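Local coordinates for Lin2722 protein (Listeria innocua, PDB 3DS8) that is of unknown function but has an alpha/beta-hydrolase fold and probably acts as a serine hydrolase, at residues G105-G117 with Q157-S169. Residues are numbered along the deposited sequence; the frame is centred on the assembly and turned at random.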
loop_
_atom_site.group_PDB
_atom_site.type_symbol
_atom_site.label_atom_id
_atom_site.label_comp_id
_atom_site.label_asym_id
_atom_site.label_seq_id
_atom_site.Cartn_x
_atom_site.Cartn_y
_atom_site.Cartn_z
ATOM N N GLY A 105 0.089 -2.829 3.015
ATOM C CA GLY A 105 1.054 -1.806 2.547
ATOM C C GLY A 105 2.511 -2.217 2.686
ATOM O O GLY A 105 3.327 -1.905 1.814
ATOM N N LEU A 106 2.853 -2.965 3.738
ATOM C CA LEU A 106 4.200 -3.509 3.896
ATOM C C LEU A 106 4.533 -4.548 2.809
ATOM O O LEU A 106 5.611 -4.551 2.266
ATOM C CB LEU A 106 4.426 -4.090 5.280
ATOM C CG LEU A 106 4.201 -3.167 6.486
ATOM C CD1 LEU A 106 4.384 -3.911 7.808
ATOM C CD2 LEU A 106 5.119 -1.957 6.320
ATOM N N ALA A 107 3.579 -5.417 2.510
ATOM C CA ALA A 107 3.743 -6.396 1.429
ATOM C C ALA A 107 4.011 -5.713 0.087
ATOM O O ALA A 107 4.935 -6.105 -0.663
ATOM C CB ALA A 107 2.494 -7.319 1.356
ATOM N N LEU A 108 3.283 -4.639 -0.202
ATOM C CA LEU A 108 3.552 -3.885 -1.411
ATOM C C LEU A 108 4.948 -3.263 -1.432
ATOM O O LEU A 108 5.506 -3.066 -2.498
ATOM C CB LEU A 108 2.483 -2.815 -1.620
ATOM C CG LEU A 108 1.066 -3.272 -1.993
ATOM C CD1 LEU A 108 0.064 -2.110 -1.914
ATOM C CD2 LEU A 108 1.065 -3.934 -3.388
ATOM N N THR A 109 5.438 -2.830 -0.269
ATOM C CA THR A 109 6.742 -2.187 -0.171
ATOM C C THR A 109 7.875 -3.215 -0.414
ATOM O O THR A 109 8.807 -2.972 -1.202
ATOM C CB THR A 109 6.887 -1.497 1.184
ATOM O OG1 THR A 109 5.836 -0.531 1.321
ATOM C CG2 THR A 109 8.279 -0.811 1.345
ATOM N N TYR A 110 7.760 -4.387 0.168
ATOM C CA TYR A 110 8.651 -5.483 -0.220
ATOM C C TYR A 110 8.552 -5.778 -1.719
ATOM O O TYR A 110 9.552 -5.984 -2.385
ATOM C CB TYR A 110 8.311 -6.768 0.554
ATOM C CG TYR A 110 8.916 -6.819 1.907
ATOM C CD1 TYR A 110 10.270 -7.064 2.059
ATOM C CD2 TYR A 110 8.142 -6.637 3.050
ATOM C CE1 TYR A 110 10.836 -7.118 3.326
ATOM C CE2 TYR A 110 8.703 -6.700 4.319
ATOM C CZ TYR A 110 10.038 -6.925 4.448
ATOM O OH TYR A 110 10.656 -7.019 5.698
ATOM N N TYR A 111 7.334 -5.817 -2.266
ATOM C CA TYR A 111 7.169 -6.077 -3.727
ATOM C C TYR A 111 7.867 -4.997 -4.569
ATOM O O TYR A 111 8.544 -5.272 -5.546
ATOM C CB TYR A 111 5.671 -6.125 -4.027
ATOM C CG TYR A 111 5.287 -6.513 -5.445
ATOM C CD1 TYR A 111 4.955 -7.823 -5.768
ATOM C CD2 TYR A 111 5.220 -5.538 -6.449
ATOM C CE1 TYR A 111 4.569 -8.144 -7.089
ATOM C CE2 TYR A 111 4.845 -5.835 -7.763
ATOM C CZ TYR A 111 4.520 -7.129 -8.073
ATOM O OH TYR A 111 4.123 -7.372 -9.357
ATOM N N ALA A 112 7.728 -3.746 -4.152
ATOM C CA ALA A 112 8.345 -2.634 -4.829
ATOM C C ALA A 112 9.857 -2.727 -4.813
ATOM O O ALA A 112 10.526 -2.370 -5.820
ATOM C CB ALA A 112 7.898 -1.327 -4.168
ATOM N N GLU A 113 10.408 -3.164 -3.685
ATOM C CA GLU A 113 11.858 -3.292 -3.570
ATOM C C GLU A 113 12.437 -4.542 -4.193
ATOM O O GLU A 113 13.601 -4.513 -4.633
ATOM C CB GLU A 113 12.334 -3.145 -2.111
ATOM C CG GLU A 113 12.172 -1.716 -1.602
ATOM C CD GLU A 113 12.869 -1.448 -0.313
ATOM O OE1 GLU A 113 13.199 -2.433 0.394
ATOM O OE2 GLU A 113 13.122 -0.240 -0.013
ATOM N N ASP A 114 11.670 -5.631 -4.257
ATOM C CA ASP A 114 12.225 -6.916 -4.575
ATOM C C ASP A 114 12.005 -7.296 -6.024
ATOM O O ASP A 114 12.745 -8.111 -6.540
ATOM C CB ASP A 114 11.632 -8.004 -3.679
ATOM C CG ASP A 114 12.107 -7.923 -2.243
ATOM O OD1 ASP A 114 13.044 -7.137 -1.933
ATOM O OD2 ASP A 114 11.507 -8.622 -1.405
ATOM N N TYR A 115 10.994 -6.738 -6.677
ATOM C CA TYR A 115 10.646 -7.154 -8.061
ATOM C C TYR A 115 10.547 -6.059 -9.121
ATOM O O TYR A 115 10.023 -6.308 -10.194
ATOM C CB TYR A 115 9.325 -7.933 -8.051
ATOM C CG TYR A 115 9.328 -9.007 -6.998
ATOM C CD1 TYR A 115 10.274 -10.011 -7.008
ATOM C CD2 TYR A 115 8.437 -8.948 -5.923
ATOM C CE1 TYR A 115 10.296 -10.972 -6.001
ATOM C CE2 TYR A 115 8.440 -9.876 -4.941
ATOM C CZ TYR A 115 9.347 -10.891 -4.958
ATOM O OH TYR A 115 9.337 -11.831 -3.949
ATOM N N ALA A 116 11.040 -4.844 -8.839
ATOM C CA ALA A 116 10.987 -3.746 -9.830
ATOM C C ALA A 116 11.570 -4.125 -11.219
ATOM O O ALA A 116 11.035 -3.704 -12.259
ATOM C CB ALA A 116 11.684 -2.492 -9.259
ATOM N N GLY A 117 12.637 -4.917 -11.249
ATOM C CA GLY A 117 13.256 -5.316 -12.524
ATOM C C GLY A 117 12.654 -6.538 -13.231
ATOM O O GLY A 117 13.121 -6.954 -14.298
ATOM N N GLN A 157 13.135 -4.842 9.897
ATOM C CA GLN A 157 12.343 -4.557 8.712
ATOM C C GLN A 157 12.737 -3.205 8.099
ATOM O O GLN A 157 12.962 -3.107 6.881
ATOM C CB GLN A 157 10.846 -4.594 9.059
ATOM C CG GLN A 157 9.934 -4.172 7.927
ATOM C CD GLN A 157 8.475 -4.313 8.329
ATOM O OE1 GLN A 157 7.907 -5.405 8.290
ATOM N NE2 GLN A 157 7.887 -3.213 8.790
HETATM N N MSE A 158 12.814 -2.163 8.935
HETATM C CA MSE A 158 13.270 -0.864 8.454
HETATM C C MSE A 158 14.653 -0.949 7.884
HETATM O O MSE A 158 14.959 -0.289 6.909
HETATM C CB MSE A 158 13.307 0.207 9.546
HETATM C CG MSE A 158 12.086 0.879 9.816
HETATM SE SE MSE A 158 11.388 1.826 8.238
HETATM C CE MSE A 158 12.600 3.347 7.912
ATOM N N ASP A 159 15.548 -1.722 8.510
ATOM C CA ASP A 159 16.900 -1.849 7.987
ATOM C C ASP A 159 16.861 -2.390 6.541
ATOM O O ASP A 159 17.628 -1.954 5.684
ATOM C CB ASP A 159 17.758 -2.800 8.872
ATOM C CG ASP A 159 18.093 -2.226 10.259
ATOM O OD1 ASP A 159 18.033 -0.996 10.487
ATOM O OD2 ASP A 159 18.467 -3.054 11.127
ATOM N N TYR A 160 15.987 -3.363 6.293
ATOM C CA TYR A 160 15.851 -3.962 4.976
ATOM C C TYR A 160 15.368 -2.905 3.973
ATOM O O TYR A 160 15.929 -2.770 2.899
ATOM C CB TYR A 160 14.836 -5.134 5.009
ATOM C CG TYR A 160 14.713 -5.862 3.675
ATOM C CD1 TYR A 160 15.412 -7.039 3.447
ATOM C CD2 TYR A 160 13.878 -5.385 2.672
ATOM C CE1 TYR A 160 15.310 -7.698 2.231
ATOM C CE2 TYR A 160 13.777 -6.026 1.471
ATOM C CZ TYR A 160 14.487 -7.182 1.258
ATOM O OH TYR A 160 14.398 -7.862 0.060
ATOM N N PHE A 161 14.315 -2.195 4.341
ATOM C CA PHE A 161 13.720 -1.163 3.456
ATOM C C PHE A 161 14.747 -0.083 3.091
ATOM O O PHE A 161 14.845 0.345 1.934
ATOM C CB PHE A 161 12.492 -0.507 4.093
ATOM C CG PHE A 161 11.277 -1.406 4.225
ATOM C CD1 PHE A 161 11.013 -2.435 3.322
ATOM C CD2 PHE A 161 10.406 -1.201 5.271
ATOM C CE1 PHE A 161 9.879 -3.231 3.447
ATOM C CE2 PHE A 161 9.214 -1.975 5.410
ATOM C CZ PHE A 161 8.961 -2.997 4.513
ATOM N N ILE A 162 15.522 0.339 4.076
ATOM C CA ILE A 162 16.607 1.300 3.838
ATOM C C ILE A 162 17.697 0.755 2.939
ATOM O O ILE A 162 18.115 1.432 1.986
ATOM C CB ILE A 162 17.208 1.797 5.172
ATOM C CG1 ILE A 162 16.172 2.664 5.894
ATOM C CG2 ILE A 162 18.527 2.590 4.902
ATOM C CD1 ILE A 162 16.447 2.957 7.363
ATOM N N LYS A 163 18.148 -0.459 3.221
ATOM C CA LYS A 163 19.197 -1.110 2.437
ATOM C C LYS A 163 18.799 -1.255 0.973
ATOM O O LYS A 163 19.610 -1.035 0.074
ATOM C CB LYS A 163 19.541 -2.483 3.045
ATOM C CG LYS A 163 20.529 -3.328 2.249
ATOM C CD LYS A 163 20.951 -4.564 3.021
ATOM C CE LYS A 163 21.936 -5.444 2.268
ATOM N NZ LYS A 163 21.252 -6.499 1.497
ATOM N N ASN A 164 17.546 -1.591 0.736
ATOM C CA ASN A 164 17.103 -1.929 -0.610
ATOM C C ASN A 164 16.357 -0.812 -1.308
ATOM O O ASN A 164 15.780 -1.025 -2.360
ATOM C CB ASN A 164 16.290 -3.209 -0.547
ATOM C CG ASN A 164 17.152 -4.405 -0.189
ATOM O OD1 ASN A 164 17.080 -4.954 0.922
ATOM N ND2 ASN A 164 18.049 -4.740 -1.085
ATOM N N GLN A 165 16.402 0.394 -0.736
ATOM C CA GLN A 165 15.676 1.528 -1.307
ATOM C C GLN A 165 16.082 1.851 -2.746
ATOM O O GLN A 165 15.243 2.325 -3.519
ATOM C CB GLN A 165 15.843 2.760 -0.425
ATOM C CG GLN A 165 17.209 3.393 -0.444
ATOM C CD GLN A 165 17.347 4.478 0.631
ATOM O OE1 GLN A 165 17.797 4.219 1.745
ATOM N NE2 GLN A 165 16.955 5.678 0.297
ATOM N N THR A 166 17.347 1.584 -3.067
ATOM C CA THR A 166 17.930 1.780 -4.403
ATOM C C THR A 166 17.260 0.910 -5.482
ATOM O O THR A 166 17.395 1.181 -6.689
ATOM C CB THR A 166 19.484 1.443 -4.411
ATOM O OG1 THR A 166 19.990 1.498 -5.738
ATOM C CG2 THR A 166 19.780 0.019 -3.892
ATOM N N GLU A 167 16.549 -0.129 -5.053
ATOM C CA GLU A 167 15.976 -1.060 -6.000
ATOM C C GLU A 167 14.596 -0.631 -6.481
ATOM O O GLU A 167 14.080 -1.243 -7.436
ATOM C CB GLU A 167 15.886 -2.457 -5.381
ATOM C CG GLU A 167 17.209 -2.944 -4.844
ATOM C CD GLU A 167 18.271 -3.024 -5.904
ATOM O OE1 GLU A 167 18.022 -3.697 -6.918
ATOM O OE2 GLU A 167 19.341 -2.392 -5.734
ATOM N N VAL A 168 14.000 0.397 -5.877
ATOM C CA VAL A 168 12.636 0.761 -6.314
ATOM C C VAL A 168 12.675 1.345 -7.713
ATOM O O VAL A 168 13.691 1.894 -8.150
ATOM C CB VAL A 168 11.870 1.707 -5.328
ATOM C CG1 VAL A 168 11.909 1.134 -3.915
ATOM C CG2 VAL A 168 12.439 3.099 -5.356
ATOM N N SER A 169 11.582 1.154 -8.440
ATOM C CA SER A 169 11.384 1.773 -9.722
ATOM C C SER A 169 11.542 3.283 -9.552
ATOM O O SER A 169 10.965 3.883 -8.644
ATOM C CB SER A 169 9.980 1.480 -10.272
ATOM O OG SER A 169 9.707 2.244 -11.453
HETATM O O HOH W 1 9.297 -7.675 7.792
HETATM O O HOH W 2 9.406 -0.219 -7.210
HETATM O O HOH W 3 13.416 -4.317 -7.191
#
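Glu113, Phe161 and Tyr110 bury the most surface where helix 103-114, which starts at the probable nucleophile elbow of this alpha/beta-hydrolase fold, packs against helix 156-163; the axes of 105-114 and 157-163 approach to 10.6 Å and cross at 34°. Phe161 is a knob in a hole made by Leu106, Thr109, Tyr110 and Glu113. Its edge meets the face of Tyr110 (centroids 4.9 Å apart, planes at 56°), CE1 lying over the centre of that ring, while Thr109 CG2 covers one face of Phe161 in a CH-pi contact. Tyr160 completes the aromatic cluster obliquely, and its hydroxyl donates a short hydrogen bond to Asp114 OD1 (2.5 Å). At the other end of the cluster a water joins Tyr110 OH to OE1 of Gln157, the residue whose NE2 is hydrogen-bonded to Phe134 O. Glu113, extended beyond CG (chi2 -168°), runs beside Val168 and brings OE1 in plane to the edge of the Phe161 ring, with OE2 2.7 Å from Phe161 O. Farther along, one water accepts from Ala116 N and donates to Glu113 O and Glu167 O. Set beside the backbone carbonyls of Phe161 and Asn164, the buried Glu113 carboxylate probably has a raised pKa.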